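Local coordinates for inosine-uridine nucleoside N-ribohydrolase (Xanthomonas oryzae pv. oryzae, PDB 4KL0), which binds calcium and probably hydrolyses N-glycosyl bonds of nucleosides, though its actual substrate as a bacterial effector is not established, at residues Leu146-Ile151 / Thr155-Leu160; Ala173-Met178 / Arg208-Arg213; Ala159-Ala164 / Arg212-Leu217; Phe57-Asp62 / Cys136-Thr141. All coordinates share one frame; numbering follows the deposited sequence.

Interaction 1: residues Leu146-Ile151 / Thr155-Leu160. With CA (calcium ion), chain B.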
loop_
_atom_site.group_PDB
_atom_site.type_symbol
_atom_site.label_atom_id
_atom_site.label_comp_id
_atom_site.label_asym_id
_atom_site.label_seq_id
_atom_site.Cartn_x
_atom_site.Cartn_y
_atom_site.Cartn_z
ATOM N N LEU A 146 -8.977 4.341 15.610
ATOM C CA LEU A 146 -8.730 4.328 14.153
ATOM C C LEU A 146 -7.591 3.355 13.862
ATOM O O LEU A 146 -6.796 2.994 14.761
ATOM C CB LEU A 146 -8.316 5.710 13.679
ATOM C CG LEU A 146 -9.365 6.845 13.690
ATOM C CD1 LEU A 146 -9.428 7.507 15.035
ATOM C CD2 LEU A 146 -9.154 7.881 12.620
ATOM N N GLY A 147 -7.509 2.908 12.613
ATOM C CA GLY A 147 -6.353 2.119 12.189
ATOM C C GLY A 147 -5.381 2.955 11.374
ATOM O O GLY A 147 -5.777 3.899 10.699
ATOM N N MET A 148 -4.092 2.655 11.480
ATOM C CA MET A 148 -3.076 3.379 10.672
ATOM C C MET A 148 -2.484 2.348 9.745
ATOM O O MET A 148 -2.138 1.245 10.155
ATOM C CB MET A 148 -1.911 3.942 11.528
ATOM C CG MET A 148 -2.222 5.224 12.375
ATOM S SD MET A 148 -0.857 5.755 13.559
ATOM C CE MET A 148 0.532 6.021 12.427
ATOM N N VAL A 149 -2.414 2.675 8.467
ATOM C CA VAL A 149 -1.853 1.742 7.485
ATOM C C VAL A 149 -0.706 2.423 6.745
ATOM O O VAL A 149 -0.878 3.528 6.164
ATOM C CB VAL A 149 -2.961 1.322 6.500
ATOM C CG1 VAL A 149 -2.333 0.421 5.441
ATOM C CG2 VAL A 149 -4.117 0.568 7.254
ATOM N N VAL A 150 0.463 1.798 6.806
ATOM C CA VAL A 150 1.676 2.445 6.233
ATOM C C VAL A 150 2.132 1.658 5.041
ATOM O O VAL A 150 2.527 0.504 5.151
ATOM C CB VAL A 150 2.783 2.513 7.304
ATOM C CG1 VAL A 150 4.071 3.068 6.714
ATOM C CG2 VAL A 150 2.246 3.276 8.542
ATOM N N ILE A 151 2.054 2.287 3.852
ATOM C CA ILE A 151 2.471 1.609 2.632
ATOM C C ILE A 151 3.475 2.498 1.922
ATOM O O ILE A 151 3.560 2.429 0.723
ATOM C CB ILE A 151 1.275 1.287 1.715
ATOM C CG1 ILE A 151 0.362 2.506 1.466
ATOM C CG2 ILE A 151 0.413 0.170 2.388
ATOM C CD1 ILE A 151 -0.740 2.267 0.445
ATOM N N THR A 155 8.128 9.033 7.403
ATOM C CA THR A 155 8.367 10.411 7.933
ATOM C C THR A 155 7.121 10.968 8.643
ATOM O O THR A 155 7.179 11.491 9.783
ATOM C CB THR A 155 8.678 11.312 6.758
ATOM O OG1 THR A 155 9.801 10.775 6.051
ATOM C CG2 THR A 155 8.922 12.743 7.188
ATOM N N ASP A 156 5.982 10.892 7.975
ATOM C CA ASP A 156 4.722 11.445 8.539
ATOM C C ASP A 156 4.068 10.563 9.585
ATOM O O ASP A 156 3.465 11.085 10.567
ATOM C CB ASP A 156 3.758 11.772 7.398
ATOM C CG ASP A 156 4.436 12.619 6.366
ATOM O OD1 ASP A 156 4.868 13.748 6.712
ATOM O OD2 ASP A 156 4.605 12.181 5.229
ATOM N N ALA A 157 4.093 9.238 9.399
ATOM C CA ALA A 157 3.546 8.383 10.420
ATOM C C ALA A 157 4.295 8.560 11.732
ATOM O O ALA A 157 3.679 8.545 12.783
ATOM C CB ALA A 157 3.582 6.879 9.959
ATOM N N SER A 158 5.605 8.716 11.653
ATOM C CA SER A 158 6.383 8.898 12.884
ATOM C C SER A 158 6.054 10.291 13.431
ATOM O O SER A 158 5.890 10.420 14.660
ATOM C CB SER A 158 7.859 8.791 12.570
ATOM O OG SER A 158 8.647 9.133 13.717
ATOM N N ALA A 159 5.967 11.316 12.556
ATOM C CA ALA A 159 5.565 12.673 12.988
ATOM C C ALA A 159 4.249 12.665 13.756
ATOM O O ALA A 159 4.093 13.400 14.729
ATOM C CB ALA A 159 5.499 13.662 11.817
ATOM N N LEU A 160 3.304 11.814 13.347
ATOM C CA LEU A 160 1.991 11.756 13.988
ATOM C C LEU A 160 2.122 11.164 15.364
ATOM O O LEU A 160 1.519 11.676 16.309
ATOM C CB LEU A 160 0.968 10.916 13.168
ATOM C CG LEU A 160 -0.448 10.813 13.768
ATOM C CD1 LEU A 160 -1.099 12.170 13.779
ATOM C CD2 LEU A 160 -1.367 9.882 12.955
HETATM CA CA CA B . 3.857 2.114 -1.652
HETATM O O HOH W 1 5.018 -0.076 -0.591
HETATM O O HOH W 2 4.806 0.779 -3.523
HETATM O O HOH W 3 6.425 2.386 -1.387
#

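Interaction 2: residues Ala173-Met178 / Arg208-Arg213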
loop_
_atom_site.group_PDB
_atom_site.type_symbol
_atom_site.label_atom_id
_atom_site.label_comp_id
_atom_site.label_asym_id
_atom_site.label_seq_id
_atom_site.Cartn_x
_atom_site.Cartn_y
_atom_site.Cartn_z
ATOM N N ALA A 173 -5.912 1.816 17.063
ATOM C CA ALA A 173 -6.021 0.374 17.288
ATOM C C ALA A 173 -4.806 -0.492 16.945
ATOM O O ALA A 173 -4.437 -1.399 17.709
ATOM C CB ALA A 173 -7.278 -0.185 16.600
ATOM N N SER A 174 -4.164 -0.200 15.806
ATOM C CA SER A 174 -3.013 -0.972 15.375
ATOM C C SER A 174 -2.364 -0.149 14.312
ATOM O O SER A 174 -2.968 0.787 13.757
ATOM C CB SER A 174 -3.410 -2.305 14.729
ATOM O OG SER A 174 -4.278 -2.083 13.606
ATOM N N ILE A 175 -1.136 -0.533 14.024
ATOM C CA ILE A 175 -0.363 0.066 12.920
ATOM C C ILE A 175 0.099 -1.110 12.074
ATOM O O ILE A 175 0.786 -2.020 12.556
ATOM C CB ILE A 175 0.867 0.845 13.403
ATOM C CG1 ILE A 175 0.460 1.982 14.332
ATOM C CG2 ILE A 175 1.684 1.336 12.173
ATOM C CD1 ILE A 175 1.637 2.729 14.953
ATOM N N THR A 176 -0.243 -1.099 10.790
ATOM C CA THR A 176 0.093 -2.213 9.905
ATOM C C THR A 176 0.972 -1.637 8.816
ATOM O O THR A 176 0.644 -0.590 8.244
ATOM C CB THR A 176 -1.181 -2.808 9.211
ATOM O OG1 THR A 176 -2.137 -3.165 10.226
ATOM C CG2 THR A 176 -0.891 -4.074 8.422
ATOM N N ILE A 177 2.107 -2.271 8.572
ATOM C CA ILE A 177 3.161 -1.613 7.774
ATOM C C ILE A 177 3.661 -2.591 6.724
ATOM O O ILE A 177 3.880 -3.778 7.026
ATOM C CB ILE A 177 4.419 -1.273 8.668
ATOM C CG1 ILE A 177 4.024 -0.358 9.820
ATOM C CG2 ILE A 177 5.564 -0.640 7.809
ATOM C CD1 ILE A 177 5.182 -0.196 10.886
ATOM N N MET A 178 3.892 -2.119 5.501
ATOM C CA MET A 178 4.531 -2.916 4.473
ATOM C C MET A 178 6.016 -2.629 4.638
ATOM O O MET A 178 6.517 -1.559 4.258
ATOM C CB MET A 178 4.016 -2.429 3.085
ATOM C CG MET A 178 4.309 -3.365 1.900
ATOM S SD MET A 178 6.093 -3.502 1.376
ATOM C CE MET A 178 6.311 -5.267 1.776
ATOM N N ARG A 208 12.808 3.910 12.304
ATOM C CA ARG A 208 13.211 3.495 13.660
ATOM C C ARG A 208 12.340 4.190 14.722
ATOM O O ARG A 208 11.991 3.567 15.725
ATOM C CB ARG A 208 14.691 3.847 13.885
ATOM C CG ARG A 208 15.564 3.012 13.033
ATOM C CD ARG A 208 17.062 3.365 13.131
ATOM N NE ARG A 208 17.763 2.299 12.430
ATOM C CZ ARG A 208 18.868 2.421 11.726
ATOM N NH1 ARG A 208 19.471 3.618 11.624
ATOM N NH2 ARG A 208 19.360 1.314 11.124
ATOM N N ALA A 209 12.061 5.467 14.553
ATOM C CA ALA A 209 11.281 6.191 15.558
ATOM C C ALA A 209 9.871 5.556 15.652
ATOM O O ALA A 209 9.286 5.423 16.745
ATOM C CB ALA A 209 11.199 7.638 15.212
ATOM N N LEU A 210 9.297 5.201 14.503
ATOM C CA LEU A 210 7.925 4.695 14.486
ATOM C C LEU A 210 7.821 3.321 15.134
ATOM O O LEU A 210 6.935 3.141 16.015
ATOM C CB LEU A 210 7.310 4.729 13.056
ATOM C CG LEU A 210 5.885 4.199 12.955
ATOM C CD1 LEU A 210 4.868 5.194 13.527
ATOM C CD2 LEU A 210 5.543 3.887 11.484
ATOM N N TYR A 211 8.695 2.371 14.741
ATOM C CA TYR A 211 8.649 0.993 15.239
ATOM C C TYR A 211 8.859 1.067 16.733
ATOM O O TYR A 211 8.155 0.409 17.510
ATOM C CB TYR A 211 9.779 0.154 14.659
ATOM C CG TYR A 211 9.547 -0.429 13.250
ATOM C CD1 TYR A 211 9.138 0.388 12.177
ATOM C CD2 TYR A 211 9.802 -1.792 12.970
ATOM C CE1 TYR A 211 9.011 -0.138 10.914
ATOM C CE2 TYR A 211 9.676 -2.301 11.696
ATOM C CZ TYR A 211 9.292 -1.467 10.652
ATOM O OH TYR A 211 9.190 -1.945 9.363
ATOM N N ARG A 212 9.839 1.870 17.133
ATOM C CA ARG A 212 10.164 1.992 18.555
ATOM C C ARG A 212 9.024 2.641 19.330
ATOM O O ARG A 212 8.627 2.111 20.368
ATOM C CB ARG A 212 11.475 2.779 18.738
ATOM C CG ARG A 212 11.747 3.155 20.212
ATOM C CD ARG A 212 13.140 3.786 20.359
ATOM N NE ARG A 212 13.161 5.138 19.811
ATOM C CZ ARG A 212 13.968 5.515 18.810
ATOM N NH1 ARG A 212 14.824 4.636 18.281
ATOM N NH2 ARG A 212 13.936 6.771 18.362
ATOM N N ARG A 213 8.497 3.777 18.877
ATOM C CA ARG A 213 7.511 4.480 19.664
ATOM C C ARG A 213 6.184 3.736 19.731
ATOM O O ARG A 213 5.442 3.913 20.702
ATOM C CB ARG A 213 7.321 5.912 19.186
ATOM C CG ARG A 213 6.521 6.830 20.092
ATOM C CD ARG A 213 7.338 7.233 21.363
ATOM N NE ARG A 213 6.594 8.162 22.232
ATOM C CZ ARG A 213 6.707 8.179 23.568
ATOM N NH1 ARG A 213 7.507 7.299 24.166
ATOM N NH2 ARG A 213 6.015 9.052 24.315
#

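Interaction 3: residues Ala159-Ala164 / Arg212-Leu217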
loop_
_atom_site.group_PDB
_atom_site.type_symbol
_atom_site.label_atom_id
_atom_site.label_comp_id
_atom_site.label_asym_id
_atom_site.label_seq_id
_atom_site.Cartn_x
_atom_site.Cartn_y
_atom_site.Cartn_z
ATOM N N ALA A 159 5.967 11.316 12.556
ATOM C CA ALA A 159 5.565 12.673 12.988
ATOM C C ALA A 159 4.249 12.665 13.756
ATOM O O ALA A 159 4.093 13.400 14.729
ATOM C CB ALA A 159 5.499 13.662 11.817
ATOM N N LEU A 160 3.304 11.814 13.347
ATOM C CA LEU A 160 1.991 11.756 13.988
ATOM C C LEU A 160 2.122 11.164 15.364
ATOM O O LEU A 160 1.519 11.676 16.309
ATOM C CB LEU A 160 0.968 10.916 13.168
ATOM C CG LEU A 160 -0.448 10.813 13.768
ATOM C CD1 LEU A 160 -1.099 12.170 13.779
ATOM C CD2 LEU A 160 -1.367 9.882 12.955
ATOM N N LEU A 161 2.917 10.103 15.495
ATOM C CA LEU A 161 3.077 9.504 16.824
ATOM C C LEU A 161 3.800 10.519 17.692
ATOM O O LEU A 161 3.582 10.577 18.931
ATOM C CB LEU A 161 3.851 8.194 16.785
ATOM C CG LEU A 161 2.935 7.020 17.016
ATOM C CD1 LEU A 161 1.880 6.991 15.880
ATOM C CD2 LEU A 161 3.767 5.776 17.056
ATOM N N ALA A 162 4.638 11.361 17.098
ATOM C CA ALA A 162 5.353 12.314 17.949
ATOM C C ALA A 162 4.463 13.488 18.368
ATOM O O ALA A 162 4.485 13.898 19.552
ATOM C CB ALA A 162 6.621 12.815 17.278
ATOM N N GLU A 163 3.726 14.074 17.420
ATOM C CA GLU A 163 2.914 15.251 17.727
ATOM C C GLU A 163 1.686 14.888 18.533
ATOM O O GLU A 163 1.235 15.671 19.366
ATOM C CB GLU A 163 2.547 15.996 16.436
ATOM C CG GLU A 163 3.830 16.508 15.765
ATOM C CD GLU A 163 3.581 17.290 14.506
ATOM O OE1 GLU A 163 2.398 17.632 14.246
ATOM O OE2 GLU A 163 4.581 17.541 13.782
ATOM N N ALA A 164 1.172 13.674 18.355
ATOM C CA ALA A 164 -0.088 13.330 18.997
ATOM C C ALA A 164 0.059 12.076 19.833
ATOM O O ALA A 164 -0.878 11.295 19.972
ATOM C CB ALA A 164 -1.173 13.175 17.956
ATOM N N ARG A 212 9.839 1.870 17.133
ATOM C CA ARG A 212 10.164 1.992 18.555
ATOM C C ARG A 212 9.024 2.641 19.330
ATOM O O ARG A 212 8.627 2.111 20.368
ATOM C CB ARG A 212 11.475 2.779 18.738
ATOM C CG ARG A 212 11.747 3.155 20.212
ATOM C CD ARG A 212 13.140 3.786 20.359
ATOM N NE ARG A 212 13.161 5.138 19.811
ATOM C CZ ARG A 212 13.968 5.515 18.810
ATOM N NH1 ARG A 212 14.824 4.636 18.281
ATOM N NH2 ARG A 212 13.936 6.771 18.362
ATOM N N ARG A 213 8.497 3.777 18.877
ATOM C CA ARG A 213 7.511 4.480 19.664
ATOM C C ARG A 213 6.184 3.736 19.731
ATOM O O ARG A 213 5.442 3.913 20.702
ATOM C CB ARG A 213 7.321 5.912 19.186
ATOM C CG ARG A 213 6.521 6.830 20.092
ATOM C CD ARG A 213 7.338 7.233 21.363
ATOM N NE ARG A 213 6.594 8.162 22.232
ATOM C CZ ARG A 213 6.707 8.179 23.568
ATOM N NH1 ARG A 213 7.507 7.299 24.166
ATOM N NH2 ARG A 213 6.015 9.052 24.315
ATOM N N ALA A 214 5.865 2.930 18.715
ATOM C CA ALA A 214 4.569 2.289 18.683
ATOM C C ALA A 214 4.612 1.300 19.835
ATOM O O ALA A 214 3.657 1.182 20.625
ATOM C CB ALA A 214 4.387 1.528 17.323
ATOM N N GLN A 215 5.746 0.641 19.960
ATOM C CA GLN A 215 5.953 -0.376 21.003
ATOM C C GLN A 215 6.007 0.250 22.405
ATOM O O GLN A 215 5.415 -0.297 23.340
ATOM C CB GLN A 215 7.177 -1.217 20.733
ATOM C CG GLN A 215 7.032 -2.244 19.565
ATOM C CD GLN A 215 8.376 -2.844 19.148
ATOM O OE1 GLN A 215 8.734 -3.976 19.541
ATOM N NE2 GLN A 215 9.131 -2.091 18.310
ATOM N N GLN A 216 6.676 1.399 22.545
ATOM C CA GLN A 216 6.659 2.145 23.817
ATOM C C GLN A 216 5.261 2.603 24.217
ATOM O O GLN A 216 4.940 2.708 25.425
ATOM C CB GLN A 216 7.589 3.346 23.737
ATOM C CG GLN A 216 8.985 2.891 23.508
ATOM C CD GLN A 216 9.984 4.025 23.402
ATOM O OE1 GLN A 216 9.636 5.178 23.156
ATOM N NE2 GLN A 216 11.239 3.686 23.625
ATOM N N LEU A 217 4.428 2.911 23.222
ATOM C CA LEU A 217 3.075 3.360 23.474
ATOM C C LEU A 217 2.066 2.174 23.580
ATOM O O LEU A 217 0.873 2.395 23.843
ATOM C CB LEU A 217 2.642 4.386 22.433
ATOM C CG LEU A 217 3.263 5.775 22.295
ATOM C CD1 LEU A 217 2.643 6.439 21.098
ATOM C CD2 LEU A 217 2.925 6.624 23.517
#

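Interaction 4: residues Phe57-Asp62 / Cys136-Thr141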
loop_
_atom_site.group_PDB
_atom_site.type_symbol
_atom_site.label_atom_id
_atom_site.label_comp_id
_atom_site.label_asym_id
_atom_site.label_seq_id
_atom_site.Cartn_x
_atom_site.Cartn_y
_atom_site.Cartn_z
ATOM N N PHE A 57 -16.324 -1.932 5.699
ATOM C CA PHE A 57 -15.177 -2.408 6.488
ATOM C C PHE A 57 -14.324 -1.278 7.021
ATOM O O PHE A 57 -13.749 -1.374 8.106
ATOM C CB PHE A 57 -14.320 -3.355 5.628
ATOM C CG PHE A 57 -14.931 -4.701 5.434
ATOM C CD1 PHE A 57 -14.624 -5.740 6.293
ATOM C CD2 PHE A 57 -15.885 -4.912 4.438
ATOM C CE1 PHE A 57 -15.224 -6.968 6.149
ATOM C CE2 PHE A 57 -16.476 -6.142 4.261
ATOM C CZ PHE A 57 -16.149 -7.184 5.121
ATOM N N LEU A 58 -14.213 -0.214 6.237
ATOM C CA LEU A 58 -13.355 0.890 6.607
ATOM C C LEU A 58 -13.938 2.176 6.080
ATOM O O LEU A 58 -14.845 2.169 5.218
ATOM C CB LEU A 58 -11.948 0.684 6.042
ATOM C CG LEU A 58 -11.757 0.681 4.511
ATOM C CD1 LEU A 58 -11.696 2.068 3.997
ATOM C CD2 LEU A 58 -10.442 -0.018 4.117
ATOM N N ARG A 59 -13.413 3.276 6.586
ATOM C CA ARG A 59 -13.727 4.564 5.985
ATOM C C ARG A 59 -12.420 5.337 5.917
ATOM O O ARG A 59 -11.727 5.524 6.956
ATOM C CB ARG A 59 -14.856 5.294 6.713
ATOM C CG ARG A 59 -15.094 6.675 6.139
ATOM C CD ARG A 59 -16.197 7.425 6.889
ATOM N NE ARG A 59 -15.681 7.879 8.163
ATOM C CZ ARG A 59 -16.310 8.746 8.956
ATOM N NH1 ARG A 59 -17.487 9.255 8.580
ATOM N NH2 ARG A 59 -15.759 9.116 10.105
ATOM N N LEU A 60 -12.019 5.665 4.681
ATOM C CA LEU A 60 -10.663 6.247 4.462
ATOM C C LEU A 60 -10.793 7.740 4.662
ATOM O O LEU A 60 -11.274 8.456 3.757
ATOM C CB LEU A 60 -10.152 5.897 3.051
ATOM C CG LEU A 60 -8.757 6.330 2.678
ATOM C CD1 LEU A 60 -7.758 5.802 3.705
ATOM C CD2 LEU A 60 -8.481 5.824 1.249
ATOM N N THR A 61 -10.356 8.234 5.828
ATOM C CA THR A 61 -10.660 9.622 6.142
ATOM C C THR A 61 -9.536 10.588 5.741
ATOM O O THR A 61 -9.796 11.729 5.281
ATOM C CB THR A 61 -11.032 9.759 7.634
ATOM O OG1 THR A 61 -9.897 9.394 8.451
ATOM C CG2 THR A 61 -12.199 8.820 7.971
ATOM N N ASP A 62 -8.281 10.124 5.849
ATOM C CA ASP A 62 -7.139 11.005 5.670
ATOM C C ASP A 62 -6.019 10.213 5.028
ATOM O O ASP A 62 -5.792 9.062 5.377
ATOM C CB ASP A 62 -6.649 11.539 7.032
ATOM C CG ASP A 62 -7.729 12.371 7.753
ATOM O OD1 ASP A 62 -8.488 11.791 8.542
ATOM O OD2 ASP A 62 -7.795 13.599 7.524
ATOM N N CYS A 136 -4.252 14.584 13.453
ATOM C CA CYS A 136 -4.185 14.926 14.879
ATOM C C CYS A 136 -5.582 15.334 15.396
ATOM O O CYS A 136 -6.102 14.770 16.406
ATOM C CB CYS A 136 -3.181 16.056 15.138
ATOM S SG CYS A 136 -1.429 15.574 15.071
ATOM N N GLU A 137 -6.181 16.307 14.710
ATOM C CA GLU A 137 -7.531 16.775 15.072
ATOM C C GLU A 137 -8.533 15.637 15.091
ATOM O O GLU A 137 -9.421 15.586 15.944
ATOM C CB GLU A 137 -8.003 17.854 14.111
ATOM C CG GLU A 137 -7.092 19.075 14.058
ATOM C CD GLU A 137 -7.696 20.204 13.227
ATOM O OE1 GLU A 137 -8.947 20.235 13.079
ATOM O OE2 GLU A 137 -6.937 21.058 12.710
ATOM N N ARG A 138 -8.394 14.695 14.157
ATOM C CA ARG A 138 -9.312 13.585 14.108
ATOM C C ARG A 138 -9.100 12.557 15.238
ATOM O O ARG A 138 -10.069 11.997 15.749
ATOM C CB ARG A 138 -9.301 12.919 12.705
ATOM C CG ARG A 138 -10.232 11.700 12.635
ATOM C CD ARG A 138 -10.283 11.106 11.218
ATOM N NE ARG A 138 -10.647 12.090 10.209
ATOM C CZ ARG A 138 -11.917 12.389 9.936
ATOM N NH1 ARG A 138 -12.891 11.789 10.627
ATOM N NH2 ARG A 138 -12.210 13.278 8.972
ATOM N N LEU A 139 -7.847 12.301 15.630
ATOM C CA LEU A 139 -7.592 11.394 16.749
ATOM C C LEU A 139 -8.264 11.982 18.012
ATOM O O LEU A 139 -8.779 11.253 18.856
ATOM C CB LEU A 139 -6.080 11.216 16.975
ATOM C CG LEU A 139 -5.410 10.350 15.900
ATOM C CD1 LEU A 139 -3.921 10.273 16.132
ATOM C CD2 LEU A 139 -6.033 8.943 15.897
ATOM N N ALA A 140 -8.254 13.304 18.092
ATOM C CA ALA A 140 -8.800 14.036 19.257
ATOM C C ALA A 140 -10.296 13.825 19.419
ATOM O O ALA A 140 -10.805 13.637 20.534
ATOM C CB ALA A 140 -8.508 15.524 19.106
ATOM N N THR A 141 -11.000 13.862 18.292
ATOM C CA THR A 141 -12.458 13.917 18.281
ATOM C C THR A 141 -13.112 12.619 17.801
ATOM O O THR A 141 -14.316 12.580 17.504
ATOM C CB THR A 141 -12.935 15.089 17.415
ATOM O OG1 THR A 141 -14.363 15.207 17.502
ATOM C CG2 THR A 141 -12.518 14.898 15.961
HETATM O O HOH W 4 -10.091 14.696 8.024
#

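Interaction 1: residues Leu146-Ile151 / Thr155-Leu160
A157 offers its CB to two side chains of the strand at once. The CE methyl of M148 lies 4.0 Å from A157 CB, and CG2 of V150 sits 4.1 Å from the same A157 CB, so the one small methyl of the helix lodges between alternate residues on one face of the strand. M148 also uses its sulfur: SD packs 4.2 Å from CD2 of L160, one helical turn further on. What lets it do both is the bend at the end of its chain, with chi3 at 59°, which turns CE back toward A157 while SD stays beside L160. V150 sends CG2 rather than CG1 to the helix. No hydrogen bond joins the two segments; the contact is apolar and buried throughout.

Strand and helix run nearly antiparallel, 152° between their directions, with the short segment axes 10.0 Å apart. The turn between them holds just three residues, so the chain leaves the C-terminal end of the strand and folds straight back over it. At this end the backbone takes on a second task: I151 O binds the calcium ion at 2.4 Å, and D35, D42, D318 and three waters also bind the metal. Strand 146-150 lies between strands 28-34 and 172-178 in the sheet, and F33 of the former also touches M148. Helix 155-163 also meets L210 of helix 204-216 through A157, while L160 reaches M135 and C136 of helix 133-141.

Interaction 2: residues Ala173-Met178 / Arg208-Arg213
In the alpha/beta core of this Rossmann-like fold, helix 204-216 packs on one face of the mostly parallel central sheet, and this contact is where it meets strand 172-178. Two alternate strand residues, I175 and I177, direct their side chains at the helix, which answers with L210 and Y211. I177 does most of the work. Its CD1 approaches CE1 of Y211 to 3.8 Å and CD2 of L210 to 4.1 Å, reaching into the angle between these consecutive helix residues. I177 and L210 meet end on, tip to tip, whereas the tyrosine ring comes at the isoleucine obliquely. The other methyl of L210 serves the second isoleucine: L210 CD1 stands 4.3 Å from I175 CD1, so the leucine fork spans both strand side chains. With CG of L210 opposite its backbone N (chi1 179°), that fork is carried out toward the sheet.

The Y211 side chain leaves the helix flank, but its ring swings in toward I177. Its hydroxyl is held at the far end by weak hydrogen bonds with N200 and G180, the latter tying the ring to the chain that follows the strand. I223 of strand 221-224 touches both I177 and Y211, and L221 touches both isoleucines, so the next strand continues the apolar surface beneath the helix. The segment axes pass 11.1 Å apart at a signed crossing angle of -144°. A helix laid roughly antiparallel to a strand, on aliphatic side chains from alternate strand positions, is characteristic of the helix layers of Rossmann-like alpha/beta folds.

Interaction 3: residues Ala159-Ala164 / Arg212-Leu217
R213 begins the contact between two neighbouring helices, 155-163 and 204-216, which lie on the same side of the Rossmann-like sheet. Its CB stands 4.1 Å from CD2 of L161, which carries nearly all of the first segment's share of the interface. Beyond CB the chain bends at chi2 (73°), and the guanidinium is engaged within its own helix: R213 NH1 donates to Q216 OE1 over 3.2 Å, with the acceptor in the guanidinium plane.

A214 comes next, and here L161 packs against the backbone as well as the side chain. L161 CD2 lies 3.9 Å from A214 N and 4.3 Å from A214 CB, so a leucine methyl rests against the helix backbone beside the alanine. A214 also touches L221 of strand 221-224, placing this spot at the border between the helix pair and the sheet. L161 in turn reaches V168 of helix 165-171.

At the end of the segment L217 adds a further apolar partner for L161. The two leucines slide past each other in opposite directions. L217 CD2 lies over one face of the R213 guanidinium, offset toward its rim, while L217 CD1 packs 4.1 Å from L161 CG.

Interaction 4: residues Phe57-Asp62 / Cys136-Thr141
R138 and D62 form a salt bridge across this contact, with R138 NE 2.7 Å from D62 OD1. As a hydrogen bond it is weak, with an N-H...O angle of 129°. A water supplies a second link: it donates to D62 OD2 and accepts from R138 NH2 at 2.7 Å, lying in the guanidinium plane. Both carboxylate oxygens are therefore connected to the arginine, one directly and one through water. OD1 has another donor in T61 OG1, 2.8 Å away, which should help fix the aspartate's orientation.

T61 also packs against the arginine. Its CB lies over one face of the guanidinium, toward the rim, and T61 OG1 is 3.3 Å from R138 CD. The long side chain of R138 starts extended and bends at chi3, bringing its flat end across T61. At the outer margin R59 NH2 comes within 4.0 Å of R138 NH1, the two guanidinium planes 75° apart. D29, which forms a salt bridge with R59 NH2, probably offsets that closeness of like charges.

The two segments are 74 residues apart in sequence, and the axes of the short segments 58-62 and 136-141 pass 10.2 Å apart at 125°. A polar bridge at a partly exposed margin thus joins helix 133-141 to strand 58-65 in the sheet of a Rossmann-like alpha/beta fold.

Interactions 1, 2 and 3 form one continuous block on a single side of the sheet. Strands 146-150 and 172-178 are neighbours, joined by probable hydrogen bonds such as V150 N to T176 O at 2.8 Å, and helices 155-163 and 204-216 lie over them. L161 of interaction 3 joins the layers: its CD2 is 3.7 Å from L210 CD1 of interaction 2, and its CD1 is 3.8 Å from M148 SD of interaction 1. Interaction 4 connects through helix 133-141, where C136 SG packs 3.7 Å from L160 CD1. Interaction 1 holds a calcium ligand; the I177 side chain of interaction 2 is about 10 Å from the ion, while interactions 3 and 4 lie away from the calcium site.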